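Aminopeptidase (Aneurinibacillus sp. AM-1, PDB 5IB9) probably removes amino-terminal residues from peptides as a zinc-dependent metalloexopeptidase of the M28 family that also carries a protease-associated domain. Local coordinates at residues His7-Arg12 and Val392-Tyr397; Ala208-Asp213 and Leu258-Glu263; Asn220-Ile225 and Ile291-Gly296; Lys281-Leu286 and Glu349-Leu354; Gly309-Tyr314 and Gly336-Gly341. All coordinates share one frame; numbering follows the deposited sequence.

Contact 1 of 5, residues His7-Arg12 and Val392-Tyr397; sequences HQITKR and VGSAVY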
# COMPACT_ATOMS: atom_id res chain seq x y z
N HIS A 7 7.80 -4.18 40.33
CA HIS A 7 9.22 -4.21 40.68
C HIS A 7 10.08 -5.00 39.65
O HIS A 7 11.25 -4.66 39.41
CB HIS A 7 9.41 -4.74 42.12
CG HIS A 7 9.08 -3.75 43.21
ND1 HIS A 7 9.30 -4.00 44.55
CD2 HIS A 7 8.55 -2.50 43.15
CE1 HIS A 7 8.92 -2.96 45.27
NE2 HIS A 7 8.43 -2.04 44.45
N GLN A 8 9.45 -5.99 38.99
CA GLN A 8 10.18 -6.76 37.94
C GLN A 8 10.58 -5.83 36.79
O GLN A 8 11.62 -6.00 36.17
CB GLN A 8 9.32 -7.89 37.38
CG GLN A 8 8.99 -8.96 38.41
CD GLN A 8 10.27 -9.67 38.96
OE1 GLN A 8 11.37 -9.48 38.48
NE2 GLN A 8 10.10 -10.42 40.02
N ILE A 9 9.82 -4.75 36.59
CA ILE A 9 10.17 -3.78 35.54
C ILE A 9 11.03 -2.63 36.10
O ILE A 9 12.09 -2.33 35.60
CB ILE A 9 8.87 -3.16 34.97
CG1 ILE A 9 7.90 -4.25 34.43
CG2 ILE A 9 9.20 -2.04 34.02
CD1 ILE A 9 8.56 -5.06 33.31
N THR A 10 10.62 -2.06 37.27
CA THR A 10 11.29 -0.84 37.73
C THR A 10 12.70 -1.08 38.28
O THR A 10 13.49 -0.14 38.29
CB THR A 10 10.43 -0.07 38.78
OG1 THR A 10 10.24 -0.92 39.90
CG2 THR A 10 9.00 0.20 38.19
N LYS A 11 12.96 -2.32 38.70
CA LYS A 11 14.34 -2.57 39.14
C LYS A 11 15.33 -2.78 37.98
O LYS A 11 16.55 -2.82 38.18
CB LYS A 11 14.40 -3.80 39.97
CG LYS A 11 14.23 -5.14 39.24
CD LYS A 11 14.38 -6.29 40.30
CE LYS A 11 14.06 -7.62 39.77
NZ LYS A 11 14.29 -8.65 40.87
N ARG A 12 14.82 -2.92 36.77
CA ARG A 12 15.61 -3.25 35.60
C ARG A 12 15.70 -2.15 34.56
O ARG A 12 16.51 -2.25 33.65
CB ARG A 12 14.97 -4.46 34.89
CG ARG A 12 14.96 -5.70 35.70
CD ARG A 12 14.73 -6.89 34.79
NE ARG A 12 15.19 -8.08 35.50
CZ ARG A 12 14.45 -8.70 36.40
NH1 ARG A 12 13.25 -8.30 36.71
NH2 ARG A 12 14.93 -9.81 37.05
N VAL A 392 5.23 2.55 31.13
CA VAL A 392 4.82 1.79 29.95
C VAL A 392 5.17 0.30 30.22
O VAL A 392 4.40 -0.57 29.89
CB VAL A 392 5.40 2.39 28.68
CG1 VAL A 392 5.15 1.44 27.46
CG2 VAL A 392 4.71 3.69 28.41
N GLY A 393 6.36 0.09 30.73
CA GLY A 393 6.70 -1.34 30.95
C GLY A 393 5.79 -1.99 31.97
O GLY A 393 5.46 -3.17 31.80
N SER A 394 5.49 -1.28 33.08
CA SER A 394 4.53 -1.87 34.07
C SER A 394 3.13 -2.04 33.54
O SER A 394 2.49 -3.03 33.90
CB SER A 394 4.47 -1.01 35.33
OG SER A 394 5.82 -1.04 35.89
N ALA A 395 2.71 -1.12 32.64
CA ALA A 395 1.39 -1.25 31.99
C ALA A 395 1.38 -2.49 31.10
O ALA A 395 0.42 -3.29 31.19
CB ALA A 395 1.02 -0.01 31.13
N VAL A 396 2.45 -2.66 30.32
CA VAL A 396 2.52 -3.83 29.46
C VAL A 396 2.60 -5.12 30.33
O VAL A 396 1.90 -6.09 30.06
CB VAL A 396 3.69 -3.75 28.53
CG1 VAL A 396 4.01 -5.13 27.82
CG2 VAL A 396 3.46 -2.62 27.46
N TYR A 397 3.43 -5.06 31.37
CA TYR A 397 3.60 -6.30 32.15
C TYR A 397 2.39 -6.61 32.96
O TYR A 397 2.17 -7.78 33.34
CB TYR A 397 4.78 -6.06 33.08
CG TYR A 397 5.24 -7.28 33.83
CD1 TYR A 397 5.71 -8.38 33.13
CD2 TYR A 397 5.26 -7.27 35.19
CE1 TYR A 397 6.26 -9.53 33.82
CE2 TYR A 397 5.76 -8.42 35.88
CZ TYR A 397 6.21 -9.51 35.21
OH TYR A 397 6.70 -10.65 35.97
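Ile9 on the short N-terminal helix 6-10 packs against Gly393, Ser394 and Tyr397 of the long helix 382-400 in a buried, largely apolar helix-to-helix contact. It ties the start of the chain to a late helix of the M28 peptidase part. Ile9 CG1 lies 3.7 Å from Gly393 O and 3.9 Å from Tyr397 CB. Its other branch, CG2, sits over the backbone of Gly393, where a side chain would clash. Ser394 OG touches Ile9 CB at 3.8 Å, but its hydrogen bond goes to the backbone O of Asp390, a zinc ligand one turn back.

Tyr397 CG stands anti to the backbone N (chi1 -172°), which carries the ring out to Ile9 and Gln8. Ile9 CD1 and Gln8 CB meet this ring obliquely. Gln8 CG comes within 3.7 Å of Tyr397 OH, and the Gln8 amide is turned away to accept from Arg12 NH1 at OE1, 2.8 Å. An alanine in place of Tyr397 is likely to leave Ile9 CD1 and the Gln8 methylenes without the ring they touch.

Thr10 and Ser394 also touch helix 322-334, Ile9 reaches Val254 and Met255 of helix 238-256, and Val392 and Val396 pack on Phe298 of strand 294-300.

Contact 2 of 5, residues Ala208-Asp213 and Leu258-Glu263; sequences ATKKPD and LKTDTE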
# COMPACT_ATOMS: atom_id res chain seq x y z
N ALA A 208 10.76 -6.99 16.50
CA ALA A 208 11.38 -8.01 17.40
C ALA A 208 10.25 -8.56 18.23
O ALA A 208 9.52 -7.85 18.83
CB ALA A 208 12.43 -7.28 18.36
N THR A 209 10.10 -9.88 18.20
CA THR A 209 8.91 -10.51 18.83
C THR A 209 9.38 -11.43 19.94
O THR A 209 10.26 -12.27 19.66
CB THR A 209 8.14 -11.27 17.77
OG1 THR A 209 7.63 -10.35 16.77
CG2 THR A 209 6.93 -11.98 18.46
N LYS A 210 8.76 -11.30 21.08
CA LYS A 210 8.90 -12.24 22.17
C LYS A 210 7.64 -13.14 22.22
O LYS A 210 6.53 -12.71 22.50
CB LYS A 210 9.05 -11.49 23.50
CG LYS A 210 9.49 -12.50 24.66
CD LYS A 210 9.40 -11.87 26.00
CE LYS A 210 10.15 -12.78 27.10
NZ LYS A 210 9.29 -13.94 27.48
N LYS A 211 7.84 -14.40 21.88
CA LYS A 211 6.77 -15.37 22.00
C LYS A 211 6.45 -15.67 23.48
O LYS A 211 7.31 -15.69 24.25
CB LYS A 211 7.14 -16.67 21.27
CG LYS A 211 7.22 -16.53 19.78
CD LYS A 211 8.16 -17.53 19.14
CE LYS A 211 7.71 -17.95 17.75
NZ LYS A 211 8.39 -19.13 17.22
N PRO A 212 5.22 -15.94 23.80
CA PRO A 212 4.92 -16.25 25.18
C PRO A 212 5.59 -17.54 25.59
O PRO A 212 5.73 -18.40 24.80
CB PRO A 212 3.40 -16.37 25.21
CG PRO A 212 2.97 -16.49 23.89
CD PRO A 212 4.01 -16.02 22.98
N ASP A 213 6.06 -17.57 26.81
CA ASP A 213 6.82 -18.70 27.34
C ASP A 213 6.33 -19.22 28.69
O ASP A 213 7.06 -19.80 29.39
CB ASP A 213 8.29 -18.39 27.34
CG ASP A 213 8.64 -17.24 28.22
OD1 ASP A 213 7.78 -16.53 28.65
OD2 ASP A 213 9.80 -17.11 28.46
N LEU A 258 12.08 -11.90 31.74
CA LEU A 258 10.84 -12.27 32.39
C LEU A 258 9.95 -13.26 31.61
O LEU A 258 9.96 -13.29 30.39
CB LEU A 258 9.96 -10.99 32.70
CG LEU A 258 10.75 -9.95 33.46
CD1 LEU A 258 10.12 -8.56 33.42
CD2 LEU A 258 10.95 -10.34 34.93
N LYS A 259 9.25 -14.14 32.32
CA LYS A 259 8.28 -15.00 31.71
C LYS A 259 7.08 -14.17 31.35
O LYS A 259 6.69 -13.20 32.07
CB LYS A 259 7.87 -16.06 32.71
CG LYS A 259 9.02 -16.91 33.18
CD LYS A 259 9.76 -17.68 32.08
CE LYS A 259 9.12 -19.00 31.67
NZ LYS A 259 9.82 -19.55 30.41
N THR A 260 6.48 -14.48 30.19
CA THR A 260 5.31 -13.77 29.71
C THR A 260 4.28 -14.71 29.15
O THR A 260 4.63 -15.75 28.54
CB THR A 260 5.70 -12.72 28.60
OG1 THR A 260 6.43 -13.42 27.55
CG2 THR A 260 6.56 -11.55 29.22
N ASP A 261 3.00 -14.34 29.24
CA ASP A 261 1.94 -15.14 28.69
C ASP A 261 1.29 -14.53 27.48
O ASP A 261 0.28 -14.99 27.00
CB ASP A 261 0.86 -15.52 29.79
CG ASP A 261 0.05 -14.32 30.29
OD1 ASP A 261 0.22 -13.15 29.77
OD2 ASP A 261 -0.77 -14.52 31.23
N THR A 262 1.90 -13.43 27.08
CA THR A 262 1.33 -12.59 26.00
C THR A 262 2.47 -12.27 25.04
O THR A 262 3.58 -11.87 25.46
CB THR A 262 0.84 -11.28 26.63
OG1 THR A 262 -0.21 -11.58 27.59
CG2 THR A 262 0.26 -10.28 25.62
N GLU A 263 2.18 -12.40 23.72
CA GLU A 263 3.17 -12.16 22.69
C GLU A 263 3.44 -10.64 22.66
O GLU A 263 2.47 -9.87 22.66
CB GLU A 263 2.58 -12.58 21.36
CG GLU A 263 3.56 -12.22 20.22
CD GLU A 263 3.10 -12.92 18.92
OE1 GLU A 263 2.53 -14.08 18.92
OE2 GLU A 263 3.37 -12.36 17.84
O HOH W 1 6.00 -12.27 25.24
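Lys210 reaches the loop 258-263 with the outer part of its side chain. CG is anti to the backbone N (chi1 -169°), and the chain stays extended until it bends at its last torsion. CB and CG only carry it there, and contact begins at CD, 3.7 Å from Thr260 OG1. CE then passes 3.3 Å from Leu258 O. At the tip, NZ donates to Leu258 O and, at 2.9 Å, to Thr260 OG1, which it meets tip to tip. The same NZ forms a salt bridge with Asp213 OD1 at 3.2 Å.

Asp213 is thus shared by two lysines. Its OD1 also accepts from Thr260 N in a nearly straight bond (N-H...O 173°). Lys259, bent twice along its chain, curls back so that NZ donates to Asp213 O at 3.0 Å and makes a weak, salt-bridged bond to OD2. Lys210, Asp213 and Lys259 form a salt-bridge network at this end of the M28 domain. Here the end of strand 187-210 meets the loop between helix 238-256 and strand 263-269, the strand with which it pairs antiparallel.

The backbones also join directly, by Asp213 N to Thr260 O. Nearer Lys210, a water bridges the two segments: it donates to Lys210 O and Thr262 O and accepts from Thr260 OG1. Pro212 CB lies 3.6 Å from Asp261 C, and Pro212 CD faces Glu263. Thr209 CG2 touches Glu263 OE2, whose charge is paired with Arg265.

Contact 3 of 5, residues Asn220-Ile225 and Ile291-Gly296; sequences NDIIII and IKRTIG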
# COMPACT_ATOMS: atom_id res chain seq x y z
N ASN A 220 -3.50 -16.11 23.91
CA ASN A 220 -3.48 -15.74 22.49
C ASN A 220 -3.31 -14.28 22.27
O ASN A 220 -3.22 -13.89 21.10
CB ASN A 220 -4.87 -16.11 21.83
CG ASN A 220 -5.05 -17.59 21.68
OD1 ASN A 220 -6.17 -18.13 21.87
ND2 ASN A 220 -3.93 -18.30 21.39
N ASP A 221 -3.08 -13.50 23.33
CA ASP A 221 -3.09 -12.04 23.14
C ASP A 221 -1.73 -11.55 22.63
O ASP A 221 -0.68 -12.18 22.79
CB ASP A 221 -3.29 -11.34 24.48
CG ASP A 221 -4.62 -11.65 25.17
OD1 ASP A 221 -5.58 -12.15 24.48
OD2 ASP A 221 -4.77 -11.25 26.37
N ILE A 222 -1.78 -10.41 21.90
CA ILE A 222 -0.58 -9.71 21.43
C ILE A 222 -0.62 -8.23 21.91
O ILE A 222 -1.68 -7.62 21.89
CB ILE A 222 -0.57 -9.64 19.87
CG1 ILE A 222 -0.59 -11.10 19.30
CG2 ILE A 222 0.71 -9.00 19.35
CD1 ILE A 222 -0.99 -11.04 17.74
N ILE A 223 0.54 -7.72 22.33
CA ILE A 223 0.71 -6.28 22.60
C ILE A 223 1.87 -5.82 21.70
O ILE A 223 2.87 -6.46 21.58
CB ILE A 223 1.08 -6.02 24.06
CG1 ILE A 223 -0.16 -6.29 24.83
CG2 ILE A 223 1.37 -4.53 24.16
CD1 ILE A 223 0.02 -6.21 26.38
N ILE A 224 1.64 -4.65 21.05
CA ILE A 224 2.68 -3.91 20.22
C ILE A 224 3.17 -2.73 20.99
O ILE A 224 2.36 -1.99 21.62
CB ILE A 224 2.08 -3.50 18.90
CG1 ILE A 224 1.60 -4.75 18.11
CG2 ILE A 224 3.08 -2.78 18.10
CD1 ILE A 224 0.85 -4.41 16.80
N ILE A 225 4.51 -2.64 21.07
CA ILE A 225 5.16 -1.38 21.66
C ILE A 225 5.92 -0.82 20.50
O ILE A 225 6.84 -1.50 19.98
CB ILE A 225 6.07 -1.78 22.82
CG1 ILE A 225 5.34 -2.58 23.95
CG2 ILE A 225 6.72 -0.53 23.43
CD1 ILE A 225 5.37 -4.13 23.71
N ILE A 291 -5.05 -9.12 14.06
CA ILE A 291 -5.70 -7.91 14.47
C ILE A 291 -6.65 -8.19 15.66
O ILE A 291 -6.67 -7.41 16.68
CB ILE A 291 -6.49 -7.35 13.30
CG1 ILE A 291 -5.48 -6.85 12.24
CG2 ILE A 291 -7.42 -6.13 13.72
CD1 ILE A 291 -6.10 -6.55 10.87
N LYS A 292 -7.48 -9.24 15.56
CA LYS A 292 -8.44 -9.55 16.66
C LYS A 292 -7.71 -9.87 17.97
O LYS A 292 -8.31 -9.58 19.07
CB LYS A 292 -9.32 -10.75 16.25
CG LYS A 292 -10.25 -10.38 15.12
CD LYS A 292 -11.22 -11.50 14.70
CE LYS A 292 -12.06 -11.02 13.49
NZ LYS A 292 -11.86 -12.04 12.41
N ARG A 293 -6.50 -10.38 17.91
CA ARG A 293 -5.82 -10.82 19.14
C ARG A 293 -4.96 -9.70 19.70
O ARG A 293 -4.38 -9.89 20.80
CB ARG A 293 -4.88 -12.02 18.83
CG ARG A 293 -5.73 -13.18 18.51
CD ARG A 293 -4.96 -14.34 18.32
NE ARG A 293 -3.94 -14.37 17.30
CZ ARG A 293 -2.62 -14.50 17.47
NH1 ARG A 293 -2.09 -14.49 18.67
NH2 ARG A 293 -1.80 -14.69 16.42
N THR A 294 -4.81 -8.55 19.01
CA THR A 294 -3.93 -7.49 19.54
C THR A 294 -4.73 -6.63 20.50
O THR A 294 -5.66 -5.87 20.15
CB THR A 294 -3.43 -6.66 18.34
OG1 THR A 294 -2.59 -7.45 17.53
CG2 THR A 294 -2.45 -5.55 18.96
N ILE A 295 -4.39 -6.81 21.79
CA ILE A 295 -5.13 -6.17 22.85
C ILE A 295 -4.72 -4.75 23.16
O ILE A 295 -5.46 -4.01 23.79
CB ILE A 295 -5.14 -6.98 24.15
CG1 ILE A 295 -3.73 -7.06 24.66
CG2 ILE A 295 -5.78 -8.46 23.94
CD1 ILE A 295 -3.72 -7.78 26.14
N GLY A 296 -3.59 -4.35 22.59
CA GLY A 296 -3.18 -2.97 22.80
C GLY A 296 -1.91 -2.65 21.99
O GLY A 296 -1.04 -3.53 21.79
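Arg293 has CG anti to its carbonyl carbon (chi1 -70°) and a bend at chi3 (-59°), and together these bring the guanidinium edge to Asn220 O and one face to Ile222 CD1. The contact joins two neighbouring parallel strands of the M28 domain, 222-228 and 294-300, where helix 288-293 runs directly into the second strand. Ile222 pairs with Thr294. Ile222 N donates to Arg293 O at 2.9 Å, and Ile222 O accepts from Ile295 N at 2.8 Å. Further on, Ile224 N donates to Gly296 O.

Arg293 NH1 donates to Asn220 O at 2.7 Å. That oxygen lies near the guanidinium plane, while Ile222 CD1 rests over the face, toward its rim. Arg293 NE has a salt bridge to Asp289 of its own helix, a second hold on the group. A leucine here would probably leave Asn220 O and the Asp289 carboxylate without these N-H donors and Ile222 CD1 without its flat support.

Side chains alternate across the strands. Ile222 CB meets Thr294 OG1, which bonds to Glu290 O, and Ile224 CD1 touches Thr294 CG2. On the face bearing Ile223, its CG1 packs on Ile295 CG1 at 3.7 Å. The Ile295 and Asp221 side chains cross at about a right angle, with Ile295 CG2 3.6 Å from Asp221 CG.

Contact 4 of 5, residues Lys281-Leu286 and Glu349-Leu354; sequences KYAASL and ESFHAL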
# COMPACT_ATOMS: atom_id res chain seq x y z
N LYS A 281 2.36 0.50 6.60
CA LYS A 281 2.82 -0.72 5.93
C LYS A 281 2.87 -1.83 6.92
O LYS A 281 2.58 -2.96 6.52
CB LYS A 281 4.19 -0.52 5.25
CG LYS A 281 4.17 0.52 4.14
CD LYS A 281 3.57 -0.02 2.83
CE LYS A 281 3.71 1.16 1.79
NZ LYS A 281 2.94 0.83 0.56
N TYR A 282 3.21 -1.62 8.17
CA TYR A 282 3.22 -2.77 9.10
C TYR A 282 1.77 -3.23 9.43
O TYR A 282 1.47 -4.41 9.41
CB TYR A 282 3.98 -2.42 10.38
CG TYR A 282 3.98 -3.63 11.31
CD1 TYR A 282 4.87 -4.71 11.07
CD2 TYR A 282 3.09 -3.71 12.36
CE1 TYR A 282 4.76 -5.84 11.80
CE2 TYR A 282 2.95 -4.83 13.11
CZ TYR A 282 3.84 -5.86 12.81
OH TYR A 282 3.75 -7.07 13.57
N ALA A 283 0.87 -2.31 9.75
CA ALA A 283 -0.56 -2.63 9.97
C ALA A 283 -1.10 -3.38 8.78
O ALA A 283 -1.85 -4.34 9.02
CB ALA A 283 -1.29 -1.28 10.17
N ALA A 284 -0.70 -3.01 7.57
CA ALA A 284 -1.25 -3.76 6.38
C ALA A 284 -0.70 -5.15 6.29
O ALA A 284 -1.29 -5.98 5.49
CB ALA A 284 -0.91 -3.02 5.12
N SER A 285 0.32 -5.51 7.02
CA SER A 285 0.82 -6.92 6.99
C SER A 285 0.06 -7.87 7.92
O SER A 285 0.36 -9.10 7.87
CB SER A 285 2.33 -6.95 7.36
OG SER A 285 2.51 -6.82 8.77
N LEU A 286 -0.72 -7.37 8.84
CA LEU A 286 -1.40 -8.19 9.83
C LEU A 286 -2.56 -9.02 9.25
O LEU A 286 -3.31 -8.50 8.41
CB LEU A 286 -1.94 -7.31 10.96
CG LEU A 286 -0.83 -6.49 11.68
CD1 LEU A 286 -1.45 -5.58 12.73
CD2 LEU A 286 0.21 -7.54 12.31
N GLU A 349 -2.06 6.00 15.23
CA GLU A 349 -3.18 6.18 14.27
C GLU A 349 -3.30 5.02 13.30
O GLU A 349 -4.40 4.75 12.81
CB GLU A 349 -2.90 7.44 13.50
CG GLU A 349 -4.15 7.97 12.72
CD GLU A 349 -3.89 9.41 12.26
OE1 GLU A 349 -3.54 10.32 13.06
OE2 GLU A 349 -4.00 9.62 11.08
N SER A 350 -2.20 4.34 13.03
CA SER A 350 -2.27 3.18 12.11
C SER A 350 -2.93 1.95 12.64
O SER A 350 -3.46 1.14 11.88
CB SER A 350 -0.82 2.91 11.64
OG SER A 350 -0.28 4.10 11.01
N PHE A 351 -2.85 1.87 13.97
CA PHE A 351 -3.47 0.70 14.67
C PHE A 351 -4.88 1.08 15.06
O PHE A 351 -5.75 0.20 14.97
CB PHE A 351 -2.54 0.26 15.83
CG PHE A 351 -1.22 -0.15 15.31
CD1 PHE A 351 -1.05 -1.42 14.74
CD2 PHE A 351 -0.17 0.77 15.17
CE1 PHE A 351 0.16 -1.78 14.10
CE2 PHE A 351 1.04 0.41 14.56
CZ PHE A 351 1.20 -0.89 14.02
N HIS A 352 -5.15 2.29 15.54
CA HIS A 352 -6.53 2.69 15.76
C HIS A 352 -7.37 2.45 14.48
O HIS A 352 -8.54 2.01 14.59
CB HIS A 352 -6.52 4.13 16.18
CG HIS A 352 -7.89 4.65 16.35
ND1 HIS A 352 -8.55 4.55 17.56
CD2 HIS A 352 -8.70 5.30 15.49
CE1 HIS A 352 -9.75 5.10 17.43
NE2 HIS A 352 -9.90 5.48 16.17
N ALA A 353 -6.78 2.61 13.33
CA ALA A 353 -7.52 2.53 12.07
C ALA A 353 -7.99 1.10 11.89
O ALA A 353 -9.00 0.85 11.21
CB ALA A 353 -6.64 2.90 10.95
N LEU A 354 -7.31 0.10 12.48
CA LEU A 354 -7.76 -1.30 12.43
C LEU A 354 -8.70 -1.72 13.54
O LEU A 354 -9.03 -2.91 13.59
CB LEU A 354 -6.50 -2.17 12.42
CG LEU A 354 -5.60 -2.08 11.19
CD1 LEU A 354 -4.55 -3.16 11.41
CD2 LEU A 354 -6.39 -2.39 9.91
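Ala283 and Phe351 lie at the centre of a buried contact between the ends of two short helices, 277-283 and 348-352, in the M28 peptidase domain. The first helix runs into a type I beta turn from Ala283 to Leu286.

The close part is mostly apolar. Phe351 brings the edge of its ring to the edge of the Tyr282 ring, with CZ 3.8 Å from Tyr282 CD2. Neither ring lies over the other. Tyr282 CG is anti to the backbone N (chi1 -180°), and this turns the ring so that its CD2 edge meets Phe351. Its hydroxyl goes on to Arg265, while the ring packs on strands 263-269 and 187-210. Ala283 CB points into the second helix and comes within 3.7 Å of Ser350 O. The small methyl lets the backbones approach to 6.4 Å between Ala283 CA and Ser350 CA. Ser350 OG is bonded to Ser279 OG.

Toward Leu354 the contact is looser and less buried. Leu354 CD1 touches both Ala283 CB, at 4.0 Å, and Leu286 CD1, at 4.1 Å. Leu286 CD1 also stands near the edge of the Phe351 ring, at 4.3 Å from CE1. On the side of the turn away from helix 348-352, Ala284 O accepts from Gln58 NE2 of the second subunit, and Ser285 packs on its own counterpart there. Leu286 N to Ala283 O closes the turn; at the helix end just before it, Tyr282 O accepts from both Ser285 N and Ser285 OG, the latter at 2.7 Å on a carbonyl lone pair.

Contact 5 of 5, residues Gly309-Tyr314 and Gly336-Gly341; sequences GDLIMY and GVLPYG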
# COMPACT_ATOMS: atom_id res chain seq x y z
N GLY A 309 6.57 19.09 28.93
CA GLY A 309 5.79 18.91 30.12
C GLY A 309 5.54 17.54 30.68
O GLY A 309 6.45 16.69 30.65
N ASP A 310 4.36 17.36 31.30
CA ASP A 310 4.14 16.12 32.03
C ASP A 310 3.69 15.06 30.98
O ASP A 310 3.18 15.39 29.94
CB ASP A 310 2.97 16.22 33.03
CG ASP A 310 3.16 17.34 34.09
OD1 ASP A 310 2.13 17.97 34.46
OD2 ASP A 310 4.30 17.53 34.53
N LEU A 311 3.83 13.82 31.37
CA LEU A 311 3.37 12.70 30.49
C LEU A 311 1.83 12.77 30.27
O LEU A 311 1.08 13.02 31.24
CB LEU A 311 3.81 11.39 31.19
CG LEU A 311 3.74 10.14 30.31
CD1 LEU A 311 4.58 10.25 29.12
CD2 LEU A 311 4.04 8.96 31.25
N ILE A 312 1.38 12.41 29.08
CA ILE A 312 -0.04 12.29 28.83
C ILE A 312 -0.22 11.11 27.89
O ILE A 312 0.72 10.74 27.14
CB ILE A 312 -0.62 13.59 28.23
CG1 ILE A 312 -2.17 13.52 28.06
CG2 ILE A 312 0.07 13.93 26.97
CD1 ILE A 312 -2.75 14.95 28.04
N MET A 313 -1.43 10.56 27.87
CA MET A 313 -1.72 9.51 26.85
C MET A 313 -2.70 10.08 25.85
O MET A 313 -3.74 10.54 26.26
CB MET A 313 -2.41 8.38 27.53
CG MET A 313 -1.59 7.76 28.63
SD MET A 313 -2.35 6.39 29.54
CE MET A 313 -3.72 7.26 30.39
N TYR A 314 -2.44 9.98 24.54
CA TYR A 314 -3.38 10.51 23.57
C TYR A 314 -4.00 9.37 22.77
O TYR A 314 -3.33 8.44 22.31
CB TYR A 314 -2.66 11.39 22.58
CG TYR A 314 -2.35 12.80 23.07
CD1 TYR A 314 -3.31 13.57 23.68
CD2 TYR A 314 -1.08 13.30 22.92
CE1 TYR A 314 -2.97 14.90 24.14
CE2 TYR A 314 -0.72 14.64 23.39
CZ TYR A 314 -1.70 15.40 23.94
OH TYR A 314 -1.40 16.67 24.44
N GLY A 336 1.49 8.65 39.99
CA GLY A 336 0.37 9.57 40.21
C GLY A 336 -0.66 9.50 39.09
O GLY A 336 -0.78 8.45 38.37
N VAL A 337 -1.46 10.55 39.00
CA VAL A 337 -2.54 10.60 38.00
C VAL A 337 -1.99 10.88 36.63
O VAL A 337 -1.20 11.79 36.41
CB VAL A 337 -3.44 11.78 38.38
CG1 VAL A 337 -4.45 11.99 37.23
CG2 VAL A 337 -4.14 11.50 39.66
N LEU A 338 -2.35 9.99 35.68
CA LEU A 338 -1.97 10.15 34.28
C LEU A 338 -3.14 10.47 33.44
O LEU A 338 -3.97 9.62 33.18
CB LEU A 338 -1.23 8.86 33.77
CG LEU A 338 -0.73 8.86 32.33
CD1 LEU A 338 0.23 10.01 32.21
CD2 LEU A 338 0.09 7.53 32.09
N PRO A 339 -3.21 11.68 32.95
CA PRO A 339 -4.33 12.09 32.15
C PRO A 339 -4.34 11.51 30.72
O PRO A 339 -3.29 11.00 30.20
CB PRO A 339 -4.16 13.60 32.05
CG PRO A 339 -3.28 14.01 33.02
CD PRO A 339 -2.27 12.78 33.13
N TYR A 340 -5.48 11.55 30.05
CA TYR A 340 -5.49 11.24 28.62
C TYR A 340 -6.02 12.44 27.83
O TYR A 340 -6.68 13.33 28.42
CB TYR A 340 -6.30 9.96 28.30
CG TYR A 340 -7.82 10.11 28.51
CD1 TYR A 340 -8.66 10.01 27.40
CD2 TYR A 340 -8.32 10.27 29.79
CE1 TYR A 340 -10.10 10.12 27.60
CE2 TYR A 340 -9.76 10.41 30.00
CZ TYR A 340 -10.56 10.33 28.90
OH TYR A 340 -11.94 10.43 29.02
N GLY A 341 -5.88 12.41 26.51
CA GLY A 341 -6.50 13.41 25.66
C GLY A 341 -6.70 12.87 24.26
O GLY A 341 -6.51 11.68 23.99
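Met313 N donates to Pro339 O at 3.0 Å, and Gly341 N returns a bond to Met313 O at 2.9 Å. These two backbone hydrogen bonds set the parallel pairing of Met313 with Tyr340 and Tyr314 with Gly341. CA-H...O contacts accompany them, from Tyr340 CA to Met313 O and from Tyr314 CA to Gly341 O.

The side-chain packing gathers on Leu338. Its CG is anti to the backbone N (chi1 -178°), and with chi2 at 59° the two methyls go to different partners. CD1 lies 4.0 Å from Leu311 CB, its apolar partner, and 3.3 Å from Leu311 O. CD2 meets Met313 SD at 3.7 Å, the two side chains crossing at about a right angle. The Met313 chain bends at its end, and CE comes near Leu338 O, a buried oxygen that has no hydrogen-bond partner in the model.

Strand 310-315, helix 322-334 and strand 340-342 form a beta-alpha-beta unit, and this contact pairs its two strands. The helix lies against Met313 and Leu338, through Thr324 and Ser331.

Among the aromatic contacts, the Tyr314 ring turns an edge to the Gly341 backbone, with CD1 3.5 Å from Gly341 C. A side chain at Gly341 would be tight against this ring. Ile312 CG2 lies over one face of it. The Tyr340 ring meets that of Tyr412.

Overall arrangement
Contact 1 joins residues near the two ends of the chain, and the other four are nested within the loop it closes. Contacts 2 and 3 alternate along the sequence, as do 3 and 4, while contact 5 is nested inside contact 4. Contacts 2 and 3, about 12 Å between centres, meet where strand 263-269 begins beside strand 222-228. Contact 3 is also about 12 Å from contact 4 between centres; there Ile224 meets Phe351 and Ile291 packs on Leu286 and Leu354. Leu258 of contact 2 packs on Ile9 and Tyr397 of contact 1. Contact 5 touches none of the others, with Tyr314 about 5 Å from the bound inhibitor. Contact 4 touches the second subunit, so the linked series 1 to 4 ends at the dimer interface.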